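PDB 3SQZ: putative hydroxymethylglutaryl-CoA synthase from Streptococcus mutans, which probably catalyses the condensation of acetyl-CoA with acetoacetyl-CoA to hydroxymethylglutaryl-CoA, and binds coenzyme A in a thiolase fold. Local coordinates for residues M233-Q238 against F339-G344; P269-A274 against Y304-G309. All coordinates share one frame; numbering follows the deposited sequence.

From the N terminus the chain builds most of the mixed sheet before helix 232-254, whose opening turns carry one half of contact 1. It then runs through strand 263-266, at the outer end of the mixed sheet, into 269-274, the start of helix 271-279. Helix 288-302 follows, and contact 2 closes a short loop when 304-309 comes back against P271. The larger loop of contact 1 shuts only after helix 315-326, where strand 335-342 brings 339-344 up to helix 232-254. Contact 2 therefore lies wholly within the span of contact 1. The two meet where T236 CG2 packs on L273 CD1 at 3.7 Å, and coenzyme A touches both.

Contact 1: residues M233-Q238 against F339-G344; sequences MYSTKQ and FSYGSG. With COA (coenzyme A), chain D.
Y341, next to the end of strand 335-342, reaches helix 232-254 beside Q238 and S235. CB points toward the helix, and with CG anti to the backbone N (chi1 -179°) the ring carries on in that direction. Along one side of the ring, CD2 and then CE2 pass the coenzyme A sulfur, CE2 lying 3.9 Å from S1P. Along the other, CE1 comes to 4.1 Å from the carbonyl oxygen O of Q238. At the tip, OH rests 3.8 Å from Q238 CB and is hydrogen-bonded to D218 OD1.

That same carboxylate oxygen also bonds S235 OG and, in one of its two conformers, S343 OG, so three hydroxyls can share it although no hydrogen bond joins the two segments. In that conformer S343 OG stands 3.8 Å from S235 OG, and the thiol arm passes alongside this pair, its C3P 3.2 Å from S235 OG and 3.3 Å from S343 OG. Beyond the strand end, S343 N bonds OD2 of the oxidised cysteine at position 145. With H267, a predicted catalytic residue, near Y341, this is the inner end of the pantetheine tunnel leading to the active site of the thiolase fold.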
ATOM      1  N   MET A 233      -3.194  -3.057  20.722  1.00 15.94           N
ATOM      2  CA  MET A 233      -4.309  -3.947  21.017  1.00 15.38           C
ATOM      3  C   MET A 233      -5.651  -3.284  20.720  1.00 14.27           C
ATOM      4  O   MET A 233      -6.560  -3.904  20.168  1.00 15.32           O
ATOM      5  CB  MET A 233      -4.248  -4.391  22.474  1.00 17.51           C
ATOM      6  N   TYR A 234      -5.774  -2.017  21.090  1.00 13.19           N
ATOM      7  CA  TYR A 234      -6.996  -1.278  20.823  1.00 13.04           C
ATOM      8  C   TYR A 234      -7.207  -1.139  19.318  1.00 13.04           C
ATOM      9  O   TYR A 234      -8.325  -1.277  18.815  1.00 14.22           O
ATOM     10  CB  TYR A 234      -6.912   0.079  21.510  1.00 13.53           C
ATOM     11  CG  TYR A 234      -8.073   1.012  21.280  1.00 13.54           C
ATOM     12  CD1 TYR A 234      -7.918   2.129  20.484  1.00 13.70           C
ATOM     13  CD2 TYR A 234      -9.306   0.811  21.891  1.00 15.77           C
ATOM     14  CE1 TYR A 234      -8.948   3.015  20.279  1.00 14.79           C
ATOM     15  CE2 TYR A 234     -10.357   1.703  21.690  1.00 16.04           C
ATOM     16  CZ  TYR A 234     -10.164   2.808  20.874  1.00 14.58           C
ATOM     17  OH  TYR A 234     -11.162   3.732  20.637  1.00 16.17           O
ATOM     18  N   SER A 235      -6.131  -0.875  18.587  1.00 12.81           N
ATOM     19  CA  SER A 235      -6.260  -0.745  17.147  1.00 13.96           C
ATOM     20  C   SER A 235      -6.745  -2.055  16.513  1.00 15.00           C
ATOM     21  O   SER A 235      -7.598  -2.043  15.638  1.00 16.46           O
ATOM     22  CB  SER A 235      -4.961  -0.284  16.512  1.00 14.87           C
ATOM     23  OG  SER A 235      -5.211   0.065  15.170  1.00 17.36           O
ATOM     24  N   THR A 236      -6.212  -3.182  16.972  1.00 14.40           N
ATOM     25  CA  THR A 236      -6.656  -4.483  16.483  1.00 15.22           C
ATOM     26  C   THR A 236      -8.145  -4.675  16.742  1.00 14.83           C
ATOM     27  O   THR A 236      -8.891  -5.088  15.856  1.00 15.52           O
ATOM     28  CB  THR A 236      -5.850  -5.607  17.134  1.00 16.34           C
ATOM     29  OG1 THR A 236      -4.527  -5.604  16.586  1.00 18.41           O
ATOM     30  CG2 THR A 236      -6.509  -6.969  16.892  1.00 16.82           C
ATOM     31  N   LYS A 237      -8.584  -4.360  17.957  1.00 14.44           N
ATOM     32  CA  LYS A 237      -9.994  -4.509  18.301  1.00 16.05           C
ATOM     33  C   LYS A 237     -10.888  -3.628  17.426  1.00 15.23           C
ATOM     34  O   LYS A 237     -11.963  -4.050  16.993  1.00 15.84           O
ATOM     35  CB  LYS A 237     -10.227  -4.188  19.775  1.00 18.51           C
ATOM     36  CG  LYS A 237     -11.680  -4.299  20.226  1.00 21.78           C
ATOM     37  N   GLN A 238     -10.451  -2.397  17.171  1.00 16.43           N
ATOM     38  CA  GLN A 238     -11.236  -1.470  16.362  1.00 17.31           C
ATOM     39  C   GLN A 238     -11.229  -1.866  14.891  1.00 17.29           C
ATOM     40  O   GLN A 238     -12.244  -1.742  14.204  1.00 18.97           O
ATOM     41  CB  GLN A 238     -10.750  -0.042  16.569  1.00 17.92           C
ATOM     42  CG  GLN A 238     -11.088   0.475  17.951  1.00 19.22           C
ATOM     43  CD  GLN A 238     -12.582   0.579  18.169  1.00 21.89           C
ATOM     44  OE1 GLN A 238     -13.300   1.147  17.345  1.00 22.55           O
ATOM     45  NE2 GLN A 238     -13.062   0.009  19.270  1.00 23.84           N
ATOM     46  N   PHE A 339     -11.421  -5.120   1.961  1.00  9.84           N
ATOM     47  CA  PHE A 339     -11.679  -4.395   3.198  1.00 10.57           C
ATOM     48  C   PHE A 339     -10.547  -3.436   3.479  1.00 10.61           C
ATOM     49  O   PHE A 339      -9.428  -3.856   3.803  1.00 12.40           O
ATOM     50  CB  PHE A 339     -11.798  -5.322   4.407  1.00 12.97           C
ATOM     51  CG  PHE A 339     -11.766  -4.574   5.729  1.00 14.16           C
ATOM     52  CD1 PHE A 339     -12.829  -3.757   6.101  1.00 15.27           C
ATOM     53  CD2 PHE A 339     -10.680  -4.668   6.585  1.00 14.56           C
ATOM     54  CE1 PHE A 339     -12.817  -3.063   7.305  1.00 16.24           C
ATOM     55  CE2 PHE A 339     -10.670  -3.971   7.786  1.00 16.03           C
ATOM     56  CZ  PHE A 339     -11.737  -3.171   8.149  1.00 16.02           C
ATOM     57  N   SER A 340     -10.840  -2.153   3.350  1.00 10.41           N
ATOM     58  CA  SER A 340      -9.870  -1.109   3.623  1.00 10.51           C
ATOM     59  C   SER A 340     -10.099  -0.534   5.010  1.00 10.40           C
ATOM     60  O   SER A 340     -11.237  -0.357   5.430  1.00 10.82           O
ATOM     61  CB  SER A 340      -9.999  -0.011   2.563  1.00 10.69           C
ATOM     62  OG  SER A 340      -9.067   1.039   2.764  1.00 11.95           O
ATOM     63  N   TYR A 341      -9.008  -0.280   5.721  1.00 10.35           N
ATOM     64  CA  TYR A 341      -9.052   0.360   7.026  1.00 10.45           C
ATOM     65  C   TYR A 341      -8.009   1.455   7.093  1.00 10.10           C
ATOM     66  O   TYR A 341      -6.928   1.351   6.503  1.00 11.95           O
ATOM     67  CB  TYR A 341      -8.778  -0.658   8.143  1.00 11.45           C
ATOM     68  CG  TYR A 341      -8.824  -0.101   9.569  1.00 10.97           C
ATOM     69  CD1 TYR A 341     -10.035   0.063  10.233  1.00 12.44           C
ATOM     70  CD2 TYR A 341      -7.659   0.243  10.250  1.00 12.15           C
ATOM     71  CE1 TYR A 341     -10.086   0.555  11.525  1.00 12.04           C
ATOM     72  CE2 TYR A 341      -7.697   0.739  11.555  1.00 12.74           C
ATOM     73  CZ  TYR A 341      -8.917   0.901  12.184  1.00 12.79           C
ATOM     74  OH  TYR A 341      -8.996   1.394  13.471  1.00 13.42           O
ATOM     75  N   GLY A 342      -8.344   2.509   7.819  1.00  9.17           N
ATOM     76  CA  GLY A 342      -7.378   3.507   8.225  1.00  9.49           C
ATOM     77  C   GLY A 342      -7.669   3.867   9.665  1.00  9.81           C
ATOM     78  O   GLY A 342      -8.820   4.051  10.051  1.00 10.15           O
ATOM     79  N   SER A 343      -6.625   3.978  10.468  1.00  9.88           N
ATOM     80  CA  SER A 343      -6.776   4.379  11.857  0.70 10.34           C
ATOM     81  C   SER A 343      -7.406   5.757  11.997  1.00 10.20           C
ATOM     82  O   SER A 343      -7.307   6.603  11.099  1.00 10.87           O
ATOM     83  CB  SER A 343      -5.420   4.341  12.552  0.70 10.38           C
ATOM     84  OG  SER A 343      -4.988   3.003  12.737  0.70 11.24           O
ATOM     85  N   GLY A 344      -8.056   5.978  13.126  1.00 10.32           N
ATOM     86  CA  GLY A 344      -8.613   7.278  13.404  1.00 10.89           C
ATOM     87  C   GLY A 344     -10.120   7.489  13.458  1.00 10.10           C
ATOM     88  O   GLY A 344     -10.520   8.410  14.160  1.00 10.45           O
TER
HETATM   89  N1A COA D 601       5.611 -17.361  19.673  1.00 29.70           N
HETATM   90  C2A COA D 601       4.526 -17.107  18.911  1.00 28.91           C
HETATM   91  N3A COA D 601       3.826 -15.924  19.073  1.00 28.18           N
HETATM   92  C4A COA D 601       4.240 -15.022  20.004  1.00 28.01           C
HETATM   93  C5A COA D 601       5.359 -15.277  20.797  1.00 28.84           C
HETATM   94  C6A COA D 601       6.038 -16.426  20.638  1.00 29.44           C
HETATM   95  N6A COA D 601       7.194 -16.699  21.440  1.00 30.16           N
HETATM   96  N7A COA D 601       5.548 -14.212  21.639  1.00 28.97           N
HETATM   97  C8A COA D 601       4.588 -13.313  21.399  1.00 28.40           C
HETATM   98  N9A COA D 601       3.762 -13.851  20.379  1.00 27.21           N
HETATM   99  C1B COA D 601       2.678 -13.151  19.704  1.00 26.40           C
HETATM  100  C2B COA D 601       1.206 -13.090  20.197  1.00 25.82           C
HETATM  101  O2B COA D 601       0.559 -13.898  21.072  1.00 26.13           O
HETATM  102  C3B COA D 601       0.563 -12.288  19.079  1.00 24.61           C
HETATM  103  O3B COA D 601      -0.421 -12.734  18.232  1.00 23.42           O
HETATM  104  P3B COA D 601      -1.895 -12.875  18.672  1.00 22.41           P
HETATM  105  O7A COA D 601      -2.548 -11.445  18.726  1.00 23.47           O
HETATM  106  O8A COA D 601      -2.550 -13.740  17.548  1.00 23.62           O
HETATM  107  O9A COA D 601      -1.968 -13.560  20.011  1.00 24.25           O
HETATM  108  C4B COA D 601       1.663 -11.376  18.691  1.00 24.40           C
HETATM  109  O4B COA D 601       2.765 -12.291  18.529  1.00 24.25           O
HETATM  110  C5B COA D 601       1.796  -9.952  19.111  1.00 25.14           C
HETATM  111  O5B COA D 601       2.076 -10.018  20.483  1.00 25.57           O
HETATM  112  P1A COA D 601       2.255  -8.688  21.319  1.00 25.08           P
HETATM  113  O1A COA D 601       0.968  -7.782  21.177  1.00 26.72           O
HETATM  114  O2A COA D 601       2.528  -9.030  22.770  1.00 26.44           O
HETATM  115  O3A COA D 601       3.502  -7.939  20.669  1.00 25.60           O
HETATM  116  P2A COA D 601       3.828  -6.396  20.861  1.00 26.99           P
HETATM  117  O4A COA D 601       3.407  -5.902  22.294  1.00 29.13           O
HETATM  118  O5A COA D 601       5.308  -6.174  20.649  1.00 29.47           O
HETATM  119  O6A COA D 601       3.006  -5.558  19.774  1.00 23.14           O
HETATM  120  CBP COA D 601       1.927  -5.082  17.650  1.00 21.77           C
HETATM  121  CCP COA D 601       2.636  -6.084  18.527  1.00 22.95           C
HETATM  122  CDP COA D 601       0.661  -4.666  18.318  1.00 23.25           C
HETATM  123  CEP COA D 601       1.602  -5.692  16.307  1.00 21.49           C
HETATM  124  CAP COA D 601       2.850  -3.909  17.471  1.00 20.32           C
HETATM  125  OAP COA D 601       3.898  -4.202  16.638  1.00 19.90           O
HETATM  126  C9P COA D 601       2.128  -2.653  17.023  1.00 20.14           C
HETATM  127  O9P COA D 601       1.441  -1.977  17.782  1.00 20.57           O
HETATM  128  N8P COA D 601       2.348  -2.261  15.619  1.00 19.37           N
HETATM  129  C7P COA D 601       1.592  -1.184  15.011  1.00 19.36           C
HETATM  130  C6P COA D 601       0.143  -1.529  14.738  1.00 20.80           C
HETATM  131  C5P COA D 601      -0.603  -0.441  13.966  1.00 19.98           C
HETATM  132  O5P COA D 601      -0.009   0.368  13.289  1.00 18.49           O
HETATM  133  N4P COA D 601      -2.041  -0.448  13.984  1.00 20.24           N
HETATM  134  C3P COA D 601      -2.787   0.521  13.166  1.00 19.64           C
HETATM  135  C2P COA D 601      -3.540  -0.034  11.989  1.00 21.71           C
HETATM  136  S1P COA D 601      -4.517  -1.469  12.294  1.00 24.23           S

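Contact 2: residues P269-A274 against Y304-G309; sequences PFPKLA and YSKQIG. With COA (coenzyme A), chain D.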
ATOM      1  N   PRO A 269      -1.211  -4.267   7.747  1.00 13.16           N
ATOM      2  CA  PRO A 269      -0.125  -3.674   8.541  1.00 14.04           C
ATOM      3  C   PRO A 269       0.838  -4.748   9.040  1.00 13.87           C
ATOM      4  O   PRO A 269       2.018  -4.481   9.227  1.00 15.47           O
ATOM      5  CB  PRO A 269      -0.862  -3.005   9.704  1.00 15.29           C
ATOM      6  CG  PRO A 269      -2.139  -3.767   9.827  1.00 15.08           C
ATOM      7  CD  PRO A 269      -2.508  -4.224   8.440  1.00 14.04           C
ATOM      8  N   PHE A 270       0.310  -5.947   9.259  1.00 12.54           N
ATOM      9  CA  PHE A 270       1.097  -7.157   9.478  1.00 12.69           C
ATOM     10  C   PHE A 270       0.151  -8.327   9.194  1.00 12.20           C
ATOM     11  O   PHE A 270      -1.054  -8.208   9.402  1.00 12.02           O
ATOM     12  CB  PHE A 270       1.732  -7.206  10.876  1.00 13.67           C
ATOM     13  CG  PHE A 270       0.757  -7.062  12.026  1.00 13.60           C
ATOM     14  CD1 PHE A 270       0.367  -8.168  12.774  1.00 14.42           C
ATOM     15  CD2 PHE A 270       0.261  -5.813  12.387  1.00 14.42           C
ATOM     16  CE1 PHE A 270      -0.505  -8.034  13.847  1.00 16.03           C
ATOM     17  CE2 PHE A 270      -0.618  -5.675  13.452  1.00 16.03           C
ATOM     18  CZ  PHE A 270      -0.996  -6.785  14.185  1.00 16.75           C
ATOM     19  N   PRO A 271       0.677  -9.448   8.676  1.00 12.06           N
ATOM     20  CA  PRO A 271      -0.259 -10.468   8.190  1.00 12.71           C
ATOM     21  C   PRO A 271      -1.132 -11.116   9.263  1.00 11.67           C
ATOM     22  O   PRO A 271      -2.248 -11.513   8.940  1.00 12.24           O
ATOM     23  CB  PRO A 271       0.655 -11.488   7.505  1.00 13.87           C
ATOM     24  CG  PRO A 271       1.824 -10.675   7.060  1.00 14.31           C
ATOM     25  CD  PRO A 271       2.043  -9.690   8.185  1.00 12.83           C
ATOM     26  N   LYS A 272      -0.668 -11.213  10.507  1.00 11.59           N
ATOM     27  CA  LYS A 272      -1.525 -11.759  11.558  1.00 12.33           C
ATOM     28  C   LYS A 272      -2.840 -10.978  11.716  1.00 12.02           C
ATOM     29  O   LYS A 272      -3.891 -11.583  11.946  1.00 12.41           O
ATOM     30  CB  LYS A 272      -0.777 -11.855  12.892  1.00 13.29           C
ATOM     31  CG  LYS A 272      -1.653 -12.224  14.089  1.00 14.85           C
ATOM     32  CD  LYS A 272      -2.240 -13.634  13.991  1.00 16.53           C
ATOM     33  CE  LYS A 272      -1.192 -14.718  14.210  1.00 18.37           C
ATOM     34  NZ  LYS A 272      -0.585 -14.671  15.573  1.00 19.04           N
ATOM     35  N   LEU A 273      -2.801  -9.651  11.592  1.00 11.95           N
ATOM     36  CA  LEU A 273      -4.037  -8.878  11.721  1.00 12.28           C
ATOM     37  C   LEU A 273      -5.018  -9.224  10.604  1.00 11.68           C
ATOM     38  O   LEU A 273      -6.213  -9.376  10.844  1.00 11.95           O
ATOM     39  CB  LEU A 273      -3.759  -7.374  11.763  1.00 13.70           C
ATOM     40  CG  LEU A 273      -5.006  -6.513  11.995  1.00 15.24           C
ATOM     41  CD1 LEU A 273      -5.706  -6.918  13.286  1.00 16.14           C
ATOM     42  CD2 LEU A 273      -4.642  -5.037  12.033  1.00 17.86           C
ATOM     43  N   ALA A 274      -4.503  -9.358   9.386  1.00 11.59           N
ATOM     44  CA  ALA A 274      -5.346  -9.731   8.262  1.00 11.59           C
ATOM     45  C   ALA A 274      -5.946 -11.121   8.469  1.00 11.07           C
ATOM     46  O   ALA A 274      -7.095 -11.366   8.114  1.00 11.96           O
ATOM     47  CB  ALA A 274      -4.571  -9.675   6.968  1.00 12.52           C
ATOM     48  N   TYR A 304       3.626 -11.324  -0.171  1.00 10.66           N
ATOM     49  CA  TYR A 304       4.544 -10.195  -0.327  1.00 11.05           C
ATOM     50  C   TYR A 304       4.726  -9.432   0.982  1.00 10.90           C
ATOM     51  O   TYR A 304       5.844  -9.054   1.340  1.00 10.51           O
ATOM     52  CB  TYR A 304       4.102  -9.253  -1.447  1.00 11.01           C
ATOM     53  CG  TYR A 304       4.114  -9.873  -2.828  1.00 10.76           C
ATOM     54  CD1 TYR A 304       4.831 -11.036  -3.100  1.00 11.71           C
ATOM     55  CD2 TYR A 304       3.400  -9.283  -3.865  1.00 10.36           C
ATOM     56  CE1 TYR A 304       4.829 -11.594  -4.367  1.00 12.28           C
ATOM     57  CE2 TYR A 304       3.393  -9.833  -5.130  1.00 10.60           C
ATOM     58  CZ  TYR A 304       4.103 -10.991  -5.375  1.00 10.73           C
ATOM     59  OH  TYR A 304       4.104 -11.558  -6.625  1.00 11.29           O
ATOM     60  N   SER A 305       3.632  -9.221   1.705  1.00 10.45           N
ATOM     61  CA  SER A 305       3.703  -8.474   2.947  1.00 10.92           C
ATOM     62  C   SER A 305       4.637  -9.134   3.972  1.00  9.76           C
ATOM     63  O   SER A 305       5.299  -8.449   4.746  1.00 10.01           O
ATOM     64  CB  SER A 305       2.297  -8.275   3.501  1.00 11.89           C
ATOM     65  OG  SER A 305       1.571  -7.406   2.639  1.00 13.68           O
ATOM     66  N   LYS A 306       4.709 -10.463   3.960  1.00  9.79           N
ATOM     67  CA  LYS A 306       5.625 -11.183   4.846  1.00 10.26           C
ATOM     68  C   LYS A 306       7.082 -10.787   4.631  1.00 10.28           C
ATOM     69  O   LYS A 306       7.908 -10.974   5.525  1.00 10.79           O
ATOM     70  CB  LYS A 306       5.502 -12.693   4.648  1.00 11.51           C
ATOM     71  CG  LYS A 306       4.236 -13.281   5.203  1.00 13.12           C
ATOM     72  CD  LYS A 306       4.262 -14.798   5.138  1.00 16.64           C
ATOM     73  CE  LYS A 306       3.030 -15.407   5.783  1.00 19.48           C
ATOM     74  NZ  LYS A 306       3.006 -16.887   5.689  1.00 22.54           N
ATOM     75  N   GLN A 307       7.400 -10.294   3.437  1.00  9.94           N
ATOM     76  CA  GLN A 307       8.773  -9.928   3.080  1.00 10.58           C
ATOM     77  C   GLN A 307       9.035  -8.426   3.116  1.00  9.90           C
ATOM     78  O   GLN A 307      10.187  -8.006   3.061  1.00 10.22           O
ATOM     79  CB  GLN A 307       9.108 -10.425   1.673  1.00 11.01           C
ATOM     80  CG  GLN A 307       8.885 -11.905   1.438  1.00 12.60           C
ATOM     81  CD  GLN A 307       9.579 -12.751   2.467  1.00 13.30           C
ATOM     82  OE1 GLN A 307      10.772 -12.581   2.731  1.00 15.42           O
ATOM     83  NE2 GLN A 307       8.833 -13.661   3.075  1.00 14.20           N
ATOM     84  N   ILE A 308       7.967  -7.628   3.143  1.00 10.68           N
ATOM     85  CA  ILE A 308       8.042  -6.180   2.975  1.00 10.79           C
ATOM     86  C   ILE A 308       7.660  -5.397   4.228  1.00 10.45           C
ATOM     87  O   ILE A 308       8.218  -4.330   4.493  1.00 10.61           O
ATOM     88  CB  ILE A 308       7.135  -5.747   1.795  1.00 10.89           C
ATOM     89  CG1 ILE A 308       7.750  -6.258   0.493  1.00 12.29           C
ATOM     90  CG2 ILE A 308       6.908  -4.228   1.769  1.00 11.73           C
ATOM     91  CD1 ILE A 308       6.797  -6.313  -0.654  1.00 13.19           C
ATOM     92  N   GLY A 309       6.718  -5.921   5.002  1.00 10.32           N
ATOM     93  CA  GLY A 309       6.232  -5.203   6.161  1.00 11.06           C
ATOM     94  C   GLY A 309       5.064  -4.298   5.824  1.00 10.61           C
ATOM     95  O   GLY A 309       4.393  -4.466   4.806  1.00 12.53           O
TER
HETATM   96  N1A COA D 601       5.611 -17.361  19.673  1.00 29.70           N
HETATM   97  C2A COA D 601       4.526 -17.107  18.911  1.00 28.91           C
HETATM   98  N3A COA D 601       3.826 -15.924  19.073  1.00 28.18           N
HETATM   99  C4A COA D 601       4.240 -15.022  20.004  1.00 28.01           C
HETATM  100  C5A COA D 601       5.359 -15.277  20.797  1.00 28.84           C
HETATM  101  C6A COA D 601       6.038 -16.426  20.638  1.00 29.44           C
HETATM  102  N6A COA D 601       7.194 -16.699  21.440  1.00 30.16           N
HETATM  103  N7A COA D 601       5.548 -14.212  21.639  1.00 28.97           N
HETATM  104  C8A COA D 601       4.588 -13.313  21.399  1.00 28.40           C
HETATM  105  N9A COA D 601       3.762 -13.851  20.379  1.00 27.21           N
HETATM  106  C1B COA D 601       2.678 -13.151  19.704  1.00 26.40           C
HETATM  107  C2B COA D 601       1.206 -13.090  20.197  1.00 25.82           C
HETATM  108  O2B COA D 601       0.559 -13.898  21.072  1.00 26.13           O
HETATM  109  C3B COA D 601       0.563 -12.288  19.079  1.00 24.61           C
HETATM  110  O3B COA D 601      -0.421 -12.734  18.232  1.00 23.42           O
HETATM  111  P3B COA D 601      -1.895 -12.875  18.672  1.00 22.41           P
HETATM  112  O7A COA D 601      -2.548 -11.445  18.726  1.00 23.47           O
HETATM  113  O8A COA D 601      -2.550 -13.740  17.548  1.00 23.62           O
HETATM  114  O9A COA D 601      -1.968 -13.560  20.011  1.00 24.25           O
HETATM  115  C4B COA D 601       1.663 -11.376  18.691  1.00 24.40           C
HETATM  116  O4B COA D 601       2.765 -12.291  18.529  1.00 24.25           O
HETATM  117  C5B COA D 601       1.796  -9.952  19.111  1.00 25.14           C
HETATM  118  O5B COA D 601       2.076 -10.018  20.483  1.00 25.57           O
HETATM  119  P1A COA D 601       2.255  -8.688  21.319  1.00 25.08           P
HETATM  120  O1A COA D 601       0.968  -7.782  21.177  1.00 26.72           O
HETATM  121  O2A COA D 601       2.528  -9.030  22.770  1.00 26.44           O
HETATM  122  O3A COA D 601       3.502  -7.939  20.669  1.00 25.60           O
HETATM  123  P2A COA D 601       3.828  -6.396  20.861  1.00 26.99           P
HETATM  124  O4A COA D 601       3.407  -5.902  22.294  1.00 29.13           O
HETATM  125  O5A COA D 601       5.308  -6.174  20.649  1.00 29.47           O
HETATM  126  O6A COA D 601       3.006  -5.558  19.774  1.00 23.14           O
HETATM  127  CBP COA D 601       1.927  -5.082  17.650  1.00 21.77           C
HETATM  128  CCP COA D 601       2.636  -6.084  18.527  1.00 22.95           C
HETATM  129  CDP COA D 601       0.661  -4.666  18.318  1.00 23.25           C
HETATM  130  CEP COA D 601       1.602  -5.692  16.307  1.00 21.49           C
HETATM  131  CAP COA D 601       2.850  -3.909  17.471  1.00 20.32           C
HETATM  132  OAP COA D 601       3.898  -4.202  16.638  1.00 19.90           O
HETATM  133  C9P COA D 601       2.128  -2.653  17.023  1.00 20.14           C
HETATM  134  O9P COA D 601       1.441  -1.977  17.782  1.00 20.57           O
HETATM  135  N8P COA D 601       2.348  -2.261  15.619  1.00 19.37           N
HETATM  136  C7P COA D 601       1.592  -1.184  15.011  1.00 19.36           C
HETATM  137  C6P COA D 601       0.143  -1.529  14.738  1.00 20.80           C
HETATM  138  C5P COA D 601      -0.603  -0.441  13.966  1.00 19.98           C
HETATM  139  O5P COA D 601      -0.009   0.368  13.289  1.00 18.49           O
HETATM  140  N4P COA D 601      -2.041  -0.448  13.984  1.00 20.24           N
HETATM  141  C3P COA D 601      -2.787   0.521  13.166  1.00 19.64           C
HETATM  142  C2P COA D 601      -3.540  -0.034  11.989  1.00 21.71           C
HETATM  143  S1P COA D 601      -4.517  -1.469  12.294  1.00 24.23           S
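P271 packs against S305 and K306 where helix 271-279 of this thiolase-fold enzyme begins, so that the short helix 305-308 lies behind a helix which presents other residues to coenzyme A. The direct contact is purely van der Waals. P271 CG is 4.0 Å from K306 CG and 4.3 Å from S305 CB, the pyrrolidine ring and the lysine chain running at a slant to each other. K306 meets the proline with CG, and its extended chain carries the amino group on past the ring. L268 touches S305, and L73 packs on P271.

Backbone bonds shape both segments. F270 sits at the N-cap position of helix 271-279, and its O receives a weak bond from L273 N. In the partner segment S305 O accepts from both I308 N and G309 N, and the chain leaves the helix at G309 with positive phi (89°).

Nonpolar contacts with the ligand come from F270 and L273. Methyl CEP of the pantetheine sits over one face of the F270 ring, 3.5 Å from CZ and offset toward the rim; L273 CB lies over the opposite face, so the ring is held between ligand and helix. L273 CD2 reaches the sulfur S1P at 3.6 Å.

The polar contact of this segment with the ligand is made by K272, whose chain bends at chi2, chi3 and chi4 and folds round to the ribose 3'-phosphate. Besides bonding to G70 O, its ammonium group gives a weak bond to ligand O3B, while the stronger one to the phosphate joins K272 NZ to O8A at 2.9 Å.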